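Local atomic coordinates of enoyl-CoA hydratase (Mycolicibacterium smegmatis, PDB entry 7MCM), a protein that probably catalyses the reversible hydration of 2-enoyl-CoA thioesters to (3S)-3-hydroxyacyl-CoA in fatty acid metabolism, as a member of the crotonase family. Residues A120-A125 / A137-S142. Residues are numbered along the deposited sequence; the frame is centred on the assembly and turned at random.
Sequences AGCDLA and AFFAES
Phe139 opens the contact, turning the edge of its ring to Cys122 and Ala125, which lie one helical turn apart on helix 120-127. Its CB meets the sulfur of Cys122 (CB to SG 4.0 Å), while farther out CE2 reaches the methyl of Ala125 (CE2 to CB 4.1 Å). Both partners sit near the plane of the ring. Ala140 contributes backbone, its methyl pointing away from the helix: its carbonyl oxygen lies 3.4 Å from Cys122 CB. Cys122 carries its sulfur anti to the backbone N (chi1 179°), which lays SG alongside the strand, against Phe139 CB and the Ala140 oxygen. Glu141, centre of an inverse gamma turn, bends at chi2 (75°) and brings its carboxylate back to Asp123. Glu141 OE1 comes within 2.4 Å of Asp123 OD1, and the two carboxylate planes stand perpendicular. Glu141 OE2 stays farther from the same Asp123 OD1, at 3.1 Å. Asp152 brings a further carboxylate near Asp123 OD2; Phe143 and Pro150 also touch Asp123. In this crotonase-like fold, strand 138-140 runs between 116-118 and 177-178 in a small three-stranded sheet, with backbone hydrogen bonds joining Ala140 with Ala117 and Phe139 with Val177. Helix 120-127 follows directly on strand 116-118, and the axis of residues 120-125 crosses that of strand 138-140 at -112°, with Leu124 packing on helix 97-104 and Val113 of the larger sheet touching both Ala125 and Phe139.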
loop_
_atom_site.group_PDB
_atom_site.type_symbol
_atom_site.label_atom_id
_atom_site.label_comp_id
_atom_site.label_asym_id
_atom_site.label_seq_id
_atom_site.Cartn_x
_atom_site.Cartn_y
_atom_site.Cartn_z
ATOM N N ALA B 120 0.580 -22.645 -16.781
ATOM C CA ALA B 120 -0.362 -22.530 -15.673
ATOM C C ALA B 120 -0.051 -23.537 -14.570
ATOM O O ALA B 120 -0.299 -23.258 -13.395
ATOM C CB ALA B 120 -1.798 -22.711 -16.191
ATOM N N GLY B 121 0.487 -24.709 -14.928
ATOM C CA GLY B 121 0.846 -25.695 -13.920
ATOM C C GLY B 121 2.014 -25.253 -13.062
ATOM O O GLY B 121 2.038 -25.503 -11.854
ATOM N N CYS B 122 2.987 -24.569 -13.668
ATOM C CA CYS B 122 4.069 -23.984 -12.886
ATOM C C CYS B 122 3.516 -22.975 -11.886
ATOM O O CYS B 122 3.839 -23.019 -10.692
ATOM C CB CYS B 122 5.093 -23.332 -13.824
ATOM S SG CYS B 122 6.495 -22.530 -12.958
ATOM N N ASP B 123 2.624 -22.093 -12.348
ATOM C CA ASP B 123 2.089 -21.046 -11.483
ATOM C C ASP B 123 1.245 -21.633 -10.352
ATOM O O ASP B 123 1.286 -21.135 -9.226
ATOM C CB ASP B 123 1.261 -20.070 -12.310
ATOM C CG ASP B 123 2.091 -19.357 -13.360
ATOM O OD1 ASP B 123 3.308 -19.550 -13.355
ATOM O OD2 ASP B 123 1.537 -18.631 -14.198
ATOM N N LEU B 124 0.469 -22.682 -10.640
ATOM C CA LEU B 124 -0.310 -23.347 -9.602
ATOM C C LEU B 124 0.587 -23.845 -8.470
ATOM O O LEU B 124 0.304 -23.601 -7.291
ATOM C CB LEU B 124 -1.107 -24.502 -10.206
ATOM C CG LEU B 124 -1.896 -25.388 -9.227
ATOM C CD1 LEU B 124 -2.938 -24.596 -8.492
ATOM C CD2 LEU B 124 -2.525 -26.558 -9.963
ATOM N N ALA B 125 1.680 -24.543 -8.805
ATOM C CA ALA B 125 2.580 -25.020 -7.756
ATOM C C ALA B 125 3.109 -23.862 -6.927
ATOM O O ALA B 125 3.147 -23.928 -5.689
ATOM C CB ALA B 125 3.741 -25.793 -8.368
ATOM N N ALA B 137 10.711 -34.010 -11.601
ATOM C CA ALA B 137 9.945 -32.794 -11.798
ATOM C C ALA B 137 10.798 -31.710 -12.448
ATOM O O ALA B 137 12.029 -31.695 -12.341
ATOM C CB ALA B 137 9.402 -32.276 -10.469
ATOM N N PHE B 138 10.120 -30.783 -13.119
ATOM C CA PHE B 138 10.746 -29.553 -13.571
ATOM C C PHE B 138 9.673 -28.489 -13.715
ATOM O O PHE B 138 8.474 -28.784 -13.760
ATOM C CB PHE B 138 11.528 -29.737 -14.878
ATOM C CG PHE B 138 10.688 -30.107 -16.056
ATOM C CD1 PHE B 138 10.117 -29.121 -16.850
ATOM C CD2 PHE B 138 10.492 -31.435 -16.390
ATOM C CE1 PHE B 138 9.351 -29.455 -17.951
ATOM C CE2 PHE B 138 9.729 -31.787 -17.502
ATOM C CZ PHE B 138 9.162 -30.791 -18.286
ATOM N N PHE B 139 10.123 -27.236 -13.755
ATOM C CA PHE B 139 9.254 -26.074 -13.798
ATOM C C PHE B 139 9.595 -25.236 -15.022
ATOM O O PHE B 139 10.760 -25.142 -15.421
ATOM C CB PHE B 139 9.404 -25.217 -12.528
ATOM C CG PHE B 139 9.119 -25.962 -11.256
ATOM C CD1 PHE B 139 10.067 -26.822 -10.715
ATOM C CD2 PHE B 139 7.901 -25.814 -10.605
ATOM C CE1 PHE B 139 9.803 -27.532 -9.542
ATOM C CE2 PHE B 139 7.638 -26.507 -9.432
ATOM C CZ PHE B 139 8.594 -27.366 -8.901
ATOM N N ALA B 140 8.575 -24.647 -15.631
ATOM C CA ALA B 140 8.804 -23.757 -16.762
ATOM C C ALA B 140 7.709 -22.708 -16.775
ATOM O O ALA B 140 6.524 -23.037 -16.914
ATOM C CB ALA B 140 8.843 -24.516 -18.095
ATOM N N GLU B 141 8.119 -21.458 -16.599
ATOM C CA GLU B 141 7.280 -20.289 -16.835
ATOM C C GLU B 141 7.321 -20.006 -18.337
ATOM O O GLU B 141 7.928 -19.047 -18.810
ATOM C CB GLU B 141 7.797 -19.111 -16.010
ATOM C CG GLU B 141 6.842 -17.946 -15.851
ATOM C CD GLU B 141 5.720 -18.254 -14.855
ATOM O OE1 GLU B 141 5.029 -19.265 -15.049
ATOM O OE2 GLU B 141 5.510 -17.464 -13.910
ATOM N N SER B 142 6.673 -20.896 -19.097
ATOM C CA SER B 142 6.924 -21.023 -20.534
ATOM C C SER B 142 6.223 -19.973 -21.386
ATOM O O SER B 142 6.484 -19.918 -22.595
ATOM C CB SER B 142 6.487 -22.407 -21.009
ATOM O OG SER B 142 5.110 -22.608 -20.732
#